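Local structure of probable quinone reductase Qor (NADPH:quinone reductase) (Zeta-crystallin homolog protein) (4RVU) at residues I8-T13 and Y49-Q54; G14-L19 and A315-E320; F61-E66 and G98-F103; V92-N97 and S125-G130. The protein binds NADPH and probably catalyses the transfer of electrons from it to quinones, as a member of the medium-chain dehydrogenase/reductase superfamily. All blocks are in the same frame, centred on the assembly; numbering follows the deposited sequence.

Overall arrangement
Interactions 1, 2 and 3 touch one another, and interaction 4, the deepest at about 8 Å from the centre of the chain, joins them through interaction 3. Centres of interactions 1 and 2 are about 10 Å apart, and helix 45-52 meets helix 312-320 between them. Interactions 1 and 3 (about 12 Å) share the small antiparallel sheet through strands 5-10 and 61-62. Interactions 3 and 4 are likewise about 12 Å apart and meet where E66 reaches helix 120-140. Along the chain, interactions 1 and 2 cross, as do 3 and 4, and both 3 and 4 are nested inside the loop that interaction 2 closes. Interactions 1, 2 and 4 reach NADPH; interaction 3 links to each without touching it.

Interaction 1 of 4, residues I8-T13 and Y49-Q54; sequences IEVTET and YFRSGQ. With NDP (NADPH dihydro-nicotinamide-adenine-dinucleotide phosphate), chain E.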
# COMPACT_ATOMS: atom_id res chain seq x y z
N ILE A 8 -10.70 -3.71 36.18
CA ILE A 8 -10.80 -4.99 35.51
C ILE A 8 -9.39 -5.45 35.17
O ILE A 8 -8.72 -4.87 34.30
CB ILE A 8 -11.67 -4.91 34.24
CG1 ILE A 8 -13.10 -4.45 34.59
CG2 ILE A 8 -11.72 -6.26 33.53
CD1 ILE A 8 -13.98 -5.53 35.25
N GLU A 9 -8.92 -6.47 35.87
CA GLU A 9 -7.54 -6.89 35.72
C GLU A 9 -7.47 -8.25 35.04
O GLU A 9 -8.32 -9.11 35.25
CB GLU A 9 -6.88 -6.97 37.10
CG GLU A 9 -5.45 -7.50 37.09
CD GLU A 9 -4.94 -7.76 38.48
OE1 GLU A 9 -5.49 -8.65 39.16
OE2 GLU A 9 -4.01 -7.05 38.91
N VAL A 10 -6.45 -8.41 34.20
CA VAL A 10 -6.16 -9.69 33.55
C VAL A 10 -4.89 -10.26 34.18
O VAL A 10 -3.83 -9.64 34.11
CB VAL A 10 -6.01 -9.50 32.04
CG1 VAL A 10 -5.63 -10.81 31.36
CG2 VAL A 10 -7.30 -8.95 31.45
N THR A 11 -5.03 -11.42 34.82
CA THR A 11 -3.92 -12.10 35.49
C THR A 11 -3.38 -13.18 34.57
O THR A 11 -2.18 -13.49 34.57
CB THR A 11 -4.40 -12.69 36.84
OG1 THR A 11 -4.51 -11.64 37.80
CG2 THR A 11 -3.43 -13.74 37.37
N GLU A 12 -4.27 -13.75 33.77
CA GLU A 12 -3.87 -14.69 32.74
C GLU A 12 -4.69 -14.38 31.50
O GLU A 12 -5.85 -13.97 31.61
CB GLU A 12 -4.11 -16.14 33.20
CG GLU A 12 -5.43 -16.74 32.72
CD GLU A 12 -5.80 -18.03 33.44
OE1 GLU A 12 -6.14 -17.95 34.65
OE2 GLU A 12 -5.75 -19.11 32.81
N THR A 13 -4.10 -14.55 30.32
CA THR A 13 -4.82 -14.28 29.08
C THR A 13 -5.81 -15.40 28.76
O THR A 13 -5.69 -16.50 29.30
CB THR A 13 -3.86 -14.04 27.90
OG1 THR A 13 -3.09 -15.23 27.65
CG2 THR A 13 -2.92 -12.88 28.20
N TYR A 49 -7.99 -8.50 21.87
CA TYR A 49 -6.74 -9.11 21.41
C TYR A 49 -5.73 -9.11 22.56
O TYR A 49 -4.96 -10.06 22.72
CB TYR A 49 -6.14 -8.36 20.20
CG TYR A 49 -7.03 -8.19 18.98
CD1 TYR A 49 -7.89 -9.19 18.54
CD2 TYR A 49 -6.98 -7.01 18.24
CE1 TYR A 49 -8.70 -9.00 17.41
CE2 TYR A 49 -7.77 -6.81 17.12
CZ TYR A 49 -8.63 -7.81 16.71
OH TYR A 49 -9.41 -7.58 15.58
N PHE A 50 -5.74 -8.05 23.37
CA PHE A 50 -4.91 -7.99 24.56
C PHE A 50 -5.38 -8.95 25.64
O PHE A 50 -4.57 -9.56 26.35
CB PHE A 50 -4.87 -6.58 25.14
CG PHE A 50 -3.94 -5.66 24.42
CD1 PHE A 50 -4.41 -4.54 23.75
CD2 PHE A 50 -2.57 -5.92 24.40
CE1 PHE A 50 -3.54 -3.70 23.08
CE2 PHE A 50 -1.70 -5.09 23.72
CZ PHE A 50 -2.19 -3.97 23.07
N ARG A 51 -6.69 -9.05 25.79
CA ARG A 51 -7.27 -9.97 26.76
C ARG A 51 -6.91 -11.41 26.38
O ARG A 51 -6.55 -12.22 27.25
CB ARG A 51 -8.78 -9.80 26.80
CG ARG A 51 -9.46 -10.57 27.93
CD ARG A 51 -10.36 -11.63 27.36
NE ARG A 51 -11.33 -11.05 26.44
CZ ARG A 51 -11.63 -11.52 25.24
NH1 ARG A 51 -11.04 -12.62 24.77
NH2 ARG A 51 -12.52 -10.90 24.50
N SER A 52 -6.99 -11.73 25.09
CA SER A 52 -6.76 -13.09 24.63
C SER A 52 -5.27 -13.45 24.58
O SER A 52 -4.91 -14.63 24.54
CB SER A 52 -7.40 -13.34 23.26
OG SER A 52 -6.69 -12.69 22.21
N GLY A 53 -4.41 -12.44 24.61
CA GLY A 53 -2.97 -12.66 24.53
C GLY A 53 -2.48 -12.71 23.09
O GLY A 53 -1.32 -13.03 22.83
N GLN A 54 -3.38 -12.41 22.16
CA GLN A 54 -3.04 -12.27 20.75
C GLN A 54 -1.97 -11.21 20.63
O GLN A 54 -0.83 -11.48 20.23
CB GLN A 54 -4.26 -11.80 19.96
CG GLN A 54 -4.87 -12.82 19.04
CD GLN A 54 -5.37 -12.18 17.76
OE1 GLN A 54 -4.66 -11.38 17.14
NE2 GLN A 54 -6.59 -12.52 17.35
PA NDP E . -17.00 -3.13 15.85
O1A NDP E . -17.94 -2.31 16.69
O2A NDP E . -16.91 -2.87 14.37
O5B NDP E . -17.34 -4.69 16.08
C5B NDP E . -16.81 -5.67 15.20
C4B NDP E . -17.83 -5.93 14.11
O4B NDP E . -17.27 -6.68 13.03
C3B NDP E . -19.00 -6.75 14.62
O3B NDP E . -20.02 -5.94 15.18
C2B NDP E . -19.47 -7.49 13.38
O2B NDP E . -20.56 -6.81 12.78
C1B NDP E . -18.27 -7.51 12.45
N9A NDP E . -17.81 -8.91 12.35
C8A NDP E . -17.76 -9.64 11.22
N7A NDP E . -17.31 -10.90 11.47
C5A NDP E . -17.08 -10.98 12.79
C6A NDP E . -16.60 -12.03 13.73
N6A NDP E . -16.27 -13.26 13.28
N1A NDP E . -16.50 -11.71 15.03
C2A NDP E . -16.83 -10.49 15.49
N3A NDP E . -17.27 -9.49 14.70
C4A NDP E . -17.41 -9.67 13.37
O3 NDP E . -15.54 -3.03 16.49
PN NDP E . -14.74 -1.63 16.56
O1N NDP E . -15.59 -0.56 15.94
O2N NDP E . -14.22 -1.48 17.97
O5D NDP E . -13.49 -1.91 15.60
C5D NDP E . -13.69 -2.24 14.23
C4D NDP E . -12.46 -2.96 13.69
O4D NDP E . -11.40 -2.02 13.48
C3D NDP E . -11.94 -3.97 14.69
O3D NDP E . -11.48 -5.11 13.96
C2D NDP E . -10.76 -3.29 15.35
O2D NDP E . -9.77 -4.26 15.72
C1D NDP E . -10.25 -2.37 14.25
N1N NDP E . -9.62 -1.14 14.73
C2N NDP E . -8.43 -0.81 14.23
C3N NDP E . -7.76 0.34 14.62
C7N NDP E . -6.42 0.65 14.02
O7N NDP E . -5.87 1.69 14.31
N7N NDP E . -5.87 -0.24 13.19
C4N NDP E . -8.37 1.29 15.62
C5N NDP E . -9.68 0.82 16.07
C6N NDP E . -10.25 -0.36 15.61
P2B NDP E . -21.46 -7.54 11.66
O1X NDP E . -20.71 -8.80 11.34
O2X NDP E . -22.78 -7.77 12.34
O3X NDP E . -21.53 -6.55 10.54
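T13 meets the C-terminal end of helix 45-52 with its backbone and its methyl group. Its CA lies 3.3 Å from R51 O in a C-H...O contact whose angle at the hydrogen, 122°, is far from straight. CG2 packs 3.7 Å from G53 CA, coming at the point where the chain leaves the helix; there G53 has a positive phi. The first torsion of T13 (63°) puts OG1 between the backbone N and the carbonyl carbon, and turns CG2 to the side of the backbone N, where it borders both G53 CA and R51 O. G53 N makes weak bonds back to the last turn, at 3.1 Å from Y49 O.

V10 and R51 form a second, looser touch. V10 CG2 comes within 4.4 Å of R51 CG, on the aliphatic root of the arginine. The CA-CB bond of R51 points away from the 8-13 segment, and its guanidinium group is carried on to a salt bridge with E320 and a hydrogen bond with G14 O.

Y49 is directed elsewhere, to the cofactor: the ribose hydroxyl O2D of NADPH donates a weak hydrogen bond to Y49 OH (3.3 Å), approaching the ring obliquely. One short helix therefore has its end against the 8-13 segment and its tyrosine on the NADPH.

Strand 5-10 runs into this contact from the three-stranded antiparallel sheet, in which V10 pairs with F61 of strand 61-62 and E9 with R20 of strand 20-24, while R51 of helix 45-52 also bonds to the G14 backbone.

Interaction 2 of 4, residues G14-L19 and A315-E320; sequences GGPGVL and AHQDLE. With NDP (NADPH dihydro-nicotinamide-adenine-dinucleotide phosphate), chain E.
L19 lays one methyl over the imidazole of H316. CD1 is 3.5 Å from the ring centroid and 17° off the ring normal, the geometry of a CH-pi contact, and the two side chains cross at about a right angle. Beside it, P16 touches the same helix with its ring carbons: CB is 3.8 Å from Q317 CG, and CG is 4.0 Å from E320 OE1, whose carboxylate partner OE2 is held by a salt bridge to R51 NH2. P16 thus spans one turn of helix 312-320, from H316 to E320.

The next shell fixes these groups. A 3-10 segment over 16-18 holds the loop compact, with V18 N bonded to G15 O (3.0 Å) and L19 N to P16 O (3.1 Å). The H316 ring is pinned at both nitrogens, ND1 to R51 NH2 and NE2 to Y100 OH. At the C-terminal end of the helix, E320 O comes to 3.5 Å from C2A of the NADPH adenine.

Across the two segments no hydrogen bond forms, so dispersion and the CH-pi touch carry the contact. ND1 of H316, accepting from R51, probably carries no proton, which is consistent with a neutral imidazole.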
# COMPACT_ATOMS: atom_id res chain seq x y z
N GLY A 14 -6.79 -15.12 27.91
CA GLY A 14 -7.80 -16.11 27.55
C GLY A 14 -9.10 -15.46 27.11
O GLY A 14 -9.11 -14.36 26.55
N GLY A 15 -10.22 -16.15 27.36
CA GLY A 15 -11.51 -15.65 26.93
C GLY A 15 -12.02 -14.53 27.81
O GLY A 15 -11.34 -14.13 28.76
N PRO A 16 -13.23 -14.03 27.52
CA PRO A 16 -13.85 -12.94 28.28
C PRO A 16 -13.88 -13.25 29.78
O PRO A 16 -13.91 -12.32 30.60
CB PRO A 16 -15.28 -12.90 27.73
CG PRO A 16 -15.17 -13.45 26.34
CD PRO A 16 -14.12 -14.53 26.45
N GLY A 17 -13.86 -14.53 30.13
CA GLY A 17 -13.90 -14.97 31.51
C GLY A 17 -12.76 -14.48 32.38
O GLY A 17 -12.93 -14.33 33.59
N VAL A 18 -11.60 -14.22 31.78
CA VAL A 18 -10.44 -13.76 32.54
C VAL A 18 -10.54 -12.29 32.99
O VAL A 18 -9.72 -11.81 33.78
CB VAL A 18 -9.10 -13.97 31.78
CG1 VAL A 18 -8.99 -15.40 31.27
CG2 VAL A 18 -8.97 -12.99 30.62
N LEU A 19 -11.54 -11.58 32.48
CA LEU A 19 -11.75 -10.19 32.90
C LEU A 19 -12.31 -10.11 34.33
O LEU A 19 -13.52 -10.13 34.53
CB LEU A 19 -12.66 -9.47 31.91
CG LEU A 19 -12.14 -9.39 30.47
CD1 LEU A 19 -13.23 -8.98 29.50
CD2 LEU A 19 -10.96 -8.43 30.40
N ALA A 315 -19.65 -7.41 27.96
CA ALA A 315 -19.39 -6.59 26.79
C ALA A 315 -18.48 -7.32 25.81
O ALA A 315 -18.71 -7.30 24.60
CB ALA A 315 -18.78 -5.26 27.18
N HIS A 316 -17.42 -7.94 26.32
CA HIS A 316 -16.51 -8.66 25.43
C HIS A 316 -17.21 -9.84 24.75
O HIS A 316 -16.99 -10.10 23.57
CB HIS A 316 -15.25 -9.12 26.16
CG HIS A 316 -14.21 -8.05 26.28
ND1 HIS A 316 -12.87 -8.30 26.13
CD2 HIS A 316 -14.32 -6.72 26.55
CE1 HIS A 316 -12.19 -7.17 26.31
NE2 HIS A 316 -13.05 -6.21 26.57
N GLN A 317 -18.07 -10.54 25.48
CA GLN A 317 -18.90 -11.59 24.88
C GLN A 317 -19.77 -11.07 23.74
O GLN A 317 -19.76 -11.64 22.65
CB GLN A 317 -19.80 -12.25 25.93
CG GLN A 317 -19.04 -13.09 26.94
CD GLN A 317 -19.96 -13.73 27.97
OE1 GLN A 317 -20.98 -13.16 28.35
NE2 GLN A 317 -19.60 -14.93 28.42
N ASP A 318 -20.54 -10.02 24.01
CA ASP A 318 -21.44 -9.45 23.00
C ASP A 318 -20.67 -8.93 21.78
O ASP A 318 -21.12 -9.08 20.64
CB ASP A 318 -22.28 -8.32 23.60
CG ASP A 318 -23.25 -8.79 24.66
OD1 ASP A 318 -23.48 -10.02 24.77
OD2 ASP A 318 -23.81 -7.92 25.37
N LEU A 319 -19.52 -8.32 22.03
CA LEU A 319 -18.72 -7.74 20.96
C LEU A 319 -18.21 -8.85 20.04
O LEU A 319 -18.37 -8.78 18.81
CB LEU A 319 -17.55 -6.94 21.54
CG LEU A 319 -16.58 -6.30 20.55
CD1 LEU A 319 -17.33 -5.40 19.59
CD2 LEU A 319 -15.50 -5.52 21.30
N GLU A 320 -17.64 -9.89 20.63
CA GLU A 320 -17.09 -11.01 19.87
C GLU A 320 -18.18 -11.83 19.17
O GLU A 320 -17.91 -12.50 18.17
CB GLU A 320 -16.25 -11.92 20.76
CG GLU A 320 -14.98 -11.26 21.28
CD GLU A 320 -14.05 -12.22 22.01
OE1 GLU A 320 -14.51 -13.30 22.44
OE2 GLU A 320 -12.86 -11.88 22.15
PA NDP E . -17.00 -3.13 15.85
O1A NDP E . -17.94 -2.31 16.69
O2A NDP E . -16.91 -2.87 14.37
O5B NDP E . -17.34 -4.69 16.08
C5B NDP E . -16.81 -5.67 15.20
C4B NDP E . -17.83 -5.93 14.11
O4B NDP E . -17.27 -6.68 13.03
C3B NDP E . -19.00 -6.75 14.62
O3B NDP E . -20.02 -5.94 15.18
C2B NDP E . -19.47 -7.49 13.38
O2B NDP E . -20.56 -6.81 12.78
C1B NDP E . -18.27 -7.51 12.45
N9A NDP E . -17.81 -8.91 12.35
C8A NDP E . -17.76 -9.64 11.22
N7A NDP E . -17.31 -10.90 11.47
C5A NDP E . -17.08 -10.98 12.79
C6A NDP E . -16.60 -12.03 13.73
N6A NDP E . -16.27 -13.26 13.28
N1A NDP E . -16.50 -11.71 15.03
C2A NDP E . -16.83 -10.49 15.49
N3A NDP E . -17.27 -9.49 14.70
C4A NDP E . -17.41 -9.67 13.37
O3 NDP E . -15.54 -3.03 16.49
PN NDP E . -14.74 -1.63 16.56
O1N NDP E . -15.59 -0.56 15.94
O2N NDP E . -14.22 -1.48 17.97
O5D NDP E . -13.49 -1.91 15.60
C5D NDP E . -13.69 -2.24 14.23
C4D NDP E . -12.46 -2.96 13.69
O4D NDP E . -11.40 -2.02 13.48
C3D NDP E . -11.94 -3.97 14.69
O3D NDP E . -11.48 -5.11 13.96
C2D NDP E . -10.76 -3.29 15.35
O2D NDP E . -9.77 -4.26 15.72
C1D NDP E . -10.25 -2.37 14.25
N1N NDP E . -9.62 -1.14 14.73
C2N NDP E . -8.43 -0.81 14.23
C3N NDP E . -7.76 0.34 14.62
C7N NDP E . -6.42 0.65 14.02
O7N NDP E . -5.87 1.69 14.31
N7N NDP E . -5.87 -0.24 13.19
C4N NDP E . -8.37 1.29 15.62
C5N NDP E . -9.68 0.82 16.07
C6N NDP E . -10.25 -0.36 15.61
P2B NDP E . -21.46 -7.54 11.66
O1X NDP E . -20.71 -8.80 11.34
O2X NDP E . -22.78 -7.77 12.34
O3X NDP E . -21.53 -6.55 10.54

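Interaction 3 of 4, residues F61-E66 and G98-F103; sequences FVIGSE and GAYAEF
G64 O is gripped twice, by A99 N at 3.0 Å and by a bridging water at 2.8 Å. The amide approaches from above the carbonyl plane, 57° out of it, although its N-H points well at the oxygen (167°). The same water donates to V62 O and accepts from G98 N (2.8 Å), closing a bridge over the two backbones. One residue earlier, I63 O takes the amide of Y100 at 2.9 Å, almost in line with its C=O bond, and the 98-103 loop is thereby tied to two successive carbonyls, I63 O and G64 O. G98 CA adds a C-H...O contact to V62 O, 3.2 Å long.

This link belongs to the GroES-like domain of the dehydrogenase fold: the residues after strand 61-62 meet the loop that leads into strand 103-107. Y100 is the centre of an inverse gamma turn there.

Its ring lies beside I63, the two side chains pointing the same way. I63 CG2 sits over one ring face, 3.7 Å from the centroid and 28° off the normal. That branch of I63 lies between the backbone N and the carbonyl carbon, which turns it toward the tyrosine. The phenol OH is hydrogen-bonded to D47 OD2. A99 CB packs against the G64 carbonyl, and V62 CG1 approaches A101 CB at 4.3 Å.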
# COMPACT_ATOMS: atom_id res chain seq x y z
N PHE A 61 -2.24 -7.03 34.00
CA PHE A 61 -2.48 -5.65 33.61
C PHE A 61 -3.96 -5.30 33.74
O PHE A 61 -4.81 -6.18 33.66
CB PHE A 61 -1.96 -5.36 32.19
CG PHE A 61 -2.60 -6.19 31.10
CD1 PHE A 61 -2.05 -7.40 30.71
CD2 PHE A 61 -3.73 -5.73 30.43
CE1 PHE A 61 -2.62 -8.16 29.69
CE2 PHE A 61 -4.32 -6.47 29.42
CZ PHE A 61 -3.76 -7.69 29.05
N VAL A 62 -4.24 -4.03 33.99
CA VAL A 62 -5.60 -3.51 33.91
C VAL A 62 -5.80 -3.12 32.45
O VAL A 62 -4.98 -2.41 31.88
CB VAL A 62 -5.80 -2.28 34.83
CG1 VAL A 62 -7.17 -1.65 34.60
CG2 VAL A 62 -5.66 -2.68 36.28
N ILE A 63 -6.88 -3.61 31.85
CA ILE A 63 -7.07 -3.55 30.40
C ILE A 63 -7.74 -2.25 29.91
O ILE A 63 -8.42 -1.57 30.69
CB ILE A 63 -7.89 -4.77 29.95
CG1 ILE A 63 -7.91 -4.94 28.43
CG2 ILE A 63 -9.29 -4.71 30.51
CD1 ILE A 63 -8.22 -6.35 28.01
N GLY A 64 -7.54 -1.91 28.63
CA GLY A 64 -8.27 -0.83 27.97
C GLY A 64 -7.49 0.46 27.80
O GLY A 64 -6.63 0.78 28.61
N SER A 65 -7.81 1.22 26.75
CA SER A 65 -7.07 2.46 26.51
C SER A 65 -7.93 3.70 26.27
O SER A 65 -7.40 4.80 26.13
CB SER A 65 -6.07 2.29 25.35
OG SER A 65 -6.71 2.26 24.10
N GLU A 66 -9.25 3.53 26.23
CA GLU A 66 -10.12 4.67 25.93
C GLU A 66 -10.95 5.06 27.16
O GLU A 66 -11.64 4.23 27.74
CB GLU A 66 -11.04 4.36 24.74
CG GLU A 66 -11.89 5.55 24.26
CD GLU A 66 -12.70 5.26 22.99
OE1 GLU A 66 -13.04 4.08 22.73
OE2 GLU A 66 -13.01 6.22 22.25
N GLY A 98 -4.67 1.25 31.50
CA GLY A 98 -5.61 0.70 32.48
C GLY A 98 -6.96 1.40 32.52
O GLY A 98 -7.48 1.71 33.59
N ALA A 99 -7.55 1.63 31.35
CA ALA A 99 -8.79 2.41 31.26
C ALA A 99 -10.02 1.77 31.93
O ALA A 99 -10.94 2.48 32.34
CB ALA A 99 -9.11 2.76 29.80
N TYR A 100 -10.06 0.44 32.02
CA TYR A 100 -11.21 -0.21 32.67
C TYR A 100 -11.05 -0.13 34.18
O TYR A 100 -10.75 -1.14 34.83
CB TYR A 100 -11.34 -1.70 32.30
CG TYR A 100 -11.76 -2.08 30.88
CD1 TYR A 100 -11.59 -1.21 29.80
CD2 TYR A 100 -12.30 -3.33 30.64
CE1 TYR A 100 -11.94 -1.61 28.50
CE2 TYR A 100 -12.67 -3.74 29.35
CZ TYR A 100 -12.47 -2.87 28.29
OH TYR A 100 -12.83 -3.28 27.04
N ALA A 101 -11.26 1.06 34.74
CA ALA A 101 -11.07 1.30 36.17
C ALA A 101 -11.74 2.60 36.53
O ALA A 101 -12.12 3.36 35.64
CB ALA A 101 -9.58 1.38 36.51
N GLU A 102 -11.87 2.89 37.82
CA GLU A 102 -12.44 4.16 38.25
C GLU A 102 -11.49 5.31 37.97
O GLU A 102 -11.92 6.45 37.76
CB GLU A 102 -12.79 4.12 39.73
CG GLU A 102 -13.98 3.25 40.03
CD GLU A 102 -14.35 3.29 41.49
OE1 GLU A 102 -13.73 2.53 42.26
OE2 GLU A 102 -15.24 4.09 41.85
N PHE A 103 -10.19 5.00 37.98
CA PHE A 103 -9.13 5.97 37.74
C PHE A 103 -8.06 5.34 36.87
O PHE A 103 -7.73 4.16 37.04
CB PHE A 103 -8.48 6.40 39.06
CG PHE A 103 -9.41 7.11 40.01
CD1 PHE A 103 -10.21 6.39 40.89
CD2 PHE A 103 -9.44 8.50 40.06
CE1 PHE A 103 -11.06 7.04 41.77
CE2 PHE A 103 -10.28 9.16 40.94
CZ PHE A 103 -11.10 8.43 41.79
O HOH W 1 -4.30 -0.57 29.44

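Interaction 4 of 4, residues V92-N97 and S125-G130; sequences VSASAN and SALLKG. With NDP (NADPH dihydro-nicotinamide-adenine-dinucleotide phosphate), chain E.
L127 and L128, successive residues of helix 120-140, fit against the end of strand 90-93 of the GroES-like domain. L127 supplies the bump: its CD2 methyl settles into a hollow walled by the V92 methyls, S93 CA and the A94 amide. The methyl is 3.5 Å from both S93 CA and A94 N, close for apolar packing. CG is anti to the L127 backbone N (-169°), and the branch of CD2 is thereby extended across to the strand. Behind it, L127 CB meets V92 CG2 at 3.8 Å.

A94 supplies the second bump. Its CB fits against the flank of L128, 3.6 Å from CB, and CB, CG and CD1 of the leucine line one side of it; CD1 also stands 3.8 Å from A94 O. The contact is buried and has no hydrogen bond between the segments; methyls pack on aliphatic carbons and on backbone atoms.

Its polar surroundings come from elsewhere. The helix is kinked where the amides of L128 and K129 lack a bond to the preceding turn, and E66 OE2 accepts from L128 N, which is consistent with a carboxylate making up for the missing bond. K129 NZ pairs with E66 OE1. S93 OG forms an ST turn by accepting from S95 N, and is also bonded to L110 O. On the side away from the strand, L128 CD2 rests 3.5 Å from C5N of the NADPH nicotinamide ring.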
# COMPACT_ATOMS: atom_id res chain seq x y z
N VAL A 92 -10.67 13.35 27.28
CA VAL A 92 -10.84 12.02 26.71
C VAL A 92 -9.54 11.61 26.03
O VAL A 92 -8.85 12.44 25.44
CB VAL A 92 -12.06 11.97 25.75
CG1 VAL A 92 -11.91 12.96 24.60
CG2 VAL A 92 -12.29 10.55 25.23
N SER A 93 -9.19 10.34 26.16
CA SER A 93 -7.96 9.81 25.55
C SER A 93 -8.24 8.43 25.02
O SER A 93 -9.10 7.71 25.54
CB SER A 93 -6.83 9.76 26.57
OG SER A 93 -5.60 9.36 25.96
N ALA A 94 -7.50 8.07 23.98
CA ALA A 94 -7.55 6.74 23.39
C ALA A 94 -6.23 6.03 23.66
O ALA A 94 -5.97 4.95 23.12
CB ALA A 94 -7.77 6.84 21.89
N SER A 95 -5.40 6.63 24.51
CA SER A 95 -4.04 6.16 24.75
C SER A 95 -3.75 5.97 26.23
O SER A 95 -2.61 6.05 26.65
CB SER A 95 -3.05 7.15 24.16
OG SER A 95 -3.28 7.32 22.77
N ALA A 96 -4.80 5.71 27.01
CA ALA A 96 -4.67 5.59 28.46
C ALA A 96 -4.07 4.24 28.84
O ALA A 96 -4.07 3.30 28.04
CB ALA A 96 -6.04 5.79 29.13
N ASN A 97 -3.56 4.16 30.06
CA ASN A 97 -3.11 2.90 30.63
C ASN A 97 -4.12 2.45 31.67
O ASN A 97 -4.40 3.19 32.61
CB ASN A 97 -1.75 3.07 31.31
CG ASN A 97 -1.14 1.76 31.77
OD1 ASN A 97 -1.32 0.72 31.12
ND2 ASN A 97 -0.42 1.79 32.89
N SER A 125 -17.40 7.12 23.33
CA SER A 125 -17.88 6.37 22.18
C SER A 125 -17.14 6.80 20.92
O SER A 125 -17.02 6.04 19.96
CB SER A 125 -19.37 6.64 21.96
OG SER A 125 -20.16 5.99 22.94
N ALA A 126 -16.63 8.03 20.93
CA ALA A 126 -16.22 8.70 19.70
C ALA A 126 -14.72 8.76 19.45
O ALA A 126 -14.29 8.69 18.30
CB ALA A 126 -16.80 10.11 19.65
N LEU A 127 -13.91 8.94 20.50
CA LEU A 127 -12.50 9.30 20.28
C LEU A 127 -11.62 8.28 19.57
O LEU A 127 -11.09 8.57 18.50
CB LEU A 127 -11.82 9.77 21.57
CG LEU A 127 -10.45 10.40 21.24
CD1 LEU A 127 -10.60 11.75 20.54
CD2 LEU A 127 -9.52 10.51 22.45
N LEU A 128 -11.42 7.10 20.15
CA LEU A 128 -10.50 6.13 19.52
C LEU A 128 -10.99 5.77 18.13
O LEU A 128 -10.22 5.79 17.16
CB LEU A 128 -10.36 4.86 20.37
CG LEU A 128 -9.20 3.92 19.97
CD1 LEU A 128 -8.70 3.11 21.17
CD2 LEU A 128 -9.61 2.96 18.85
N LYS A 129 -12.27 5.46 18.02
CA LYS A 129 -12.82 5.05 16.74
C LYS A 129 -12.92 6.22 15.75
O LYS A 129 -12.73 6.03 14.53
CB LYS A 129 -14.16 4.37 16.96
CG LYS A 129 -14.07 3.07 17.77
CD LYS A 129 -15.48 2.66 18.19
CE LYS A 129 -15.54 1.98 19.56
NZ LYS A 129 -14.83 2.69 20.68
N GLY A 130 -13.20 7.41 16.26
CA GLY A 130 -13.27 8.60 15.42
C GLY A 130 -11.93 9.06 14.89
O GLY A 130 -11.83 9.51 13.73
PA NDP E . -17.00 -3.13 15.85
O1A NDP E . -17.94 -2.31 16.69
O2A NDP E . -16.91 -2.87 14.37
O5B NDP E . -17.34 -4.69 16.08
C5B NDP E . -16.81 -5.67 15.20
C4B NDP E . -17.83 -5.93 14.11
O4B NDP E . -17.27 -6.68 13.03
C3B NDP E . -19.00 -6.75 14.62
O3B NDP E . -20.02 -5.94 15.18
C2B NDP E . -19.47 -7.49 13.38
O2B NDP E . -20.56 -6.81 12.78
C1B NDP E . -18.27 -7.51 12.45
N9A NDP E . -17.81 -8.91 12.35
C8A NDP E . -17.76 -9.64 11.22
N7A NDP E . -17.31 -10.90 11.47
C5A NDP E . -17.08 -10.98 12.79
C6A NDP E . -16.60 -12.03 13.73
N6A NDP E . -16.27 -13.26 13.28
N1A NDP E . -16.50 -11.71 15.03
C2A NDP E . -16.83 -10.49 15.49
N3A NDP E . -17.27 -9.49 14.70
C4A NDP E . -17.41 -9.67 13.37
O3 NDP E . -15.54 -3.03 16.49
PN NDP E . -14.74 -1.63 16.56
O1N NDP E . -15.59 -0.56 15.94
O2N NDP E . -14.22 -1.48 17.97
O5D NDP E . -13.49 -1.91 15.60
C5D NDP E . -13.69 -2.24 14.23
C4D NDP E . -12.46 -2.96 13.69
O4D NDP E . -11.40 -2.02 13.48
C3D NDP E . -11.94 -3.97 14.69
O3D NDP E . -11.48 -5.11 13.96
C2D NDP E . -10.76 -3.29 15.35
O2D NDP E . -9.77 -4.26 15.72
C1D NDP E . -10.25 -2.37 14.25
N1N NDP E . -9.62 -1.14 14.73
C2N NDP E . -8.43 -0.81 14.23
C3N NDP E . -7.76 0.34 14.62
C7N NDP E . -6.42 0.65 14.02
O7N NDP E . -5.87 1.69 14.31
N7N NDP E . -5.87 -0.24 13.19
C4N NDP E . -8.37 1.29 15.62
C5N NDP E . -9.68 0.82 16.07
C6N NDP E . -10.25 -0.36 15.61
P2B NDP E . -21.46 -7.54 11.66
O1X NDP E . -20.71 -8.80 11.34
O2X NDP E . -22.78 -7.77 12.34
O3X NDP E . -21.53 -6.55 10.54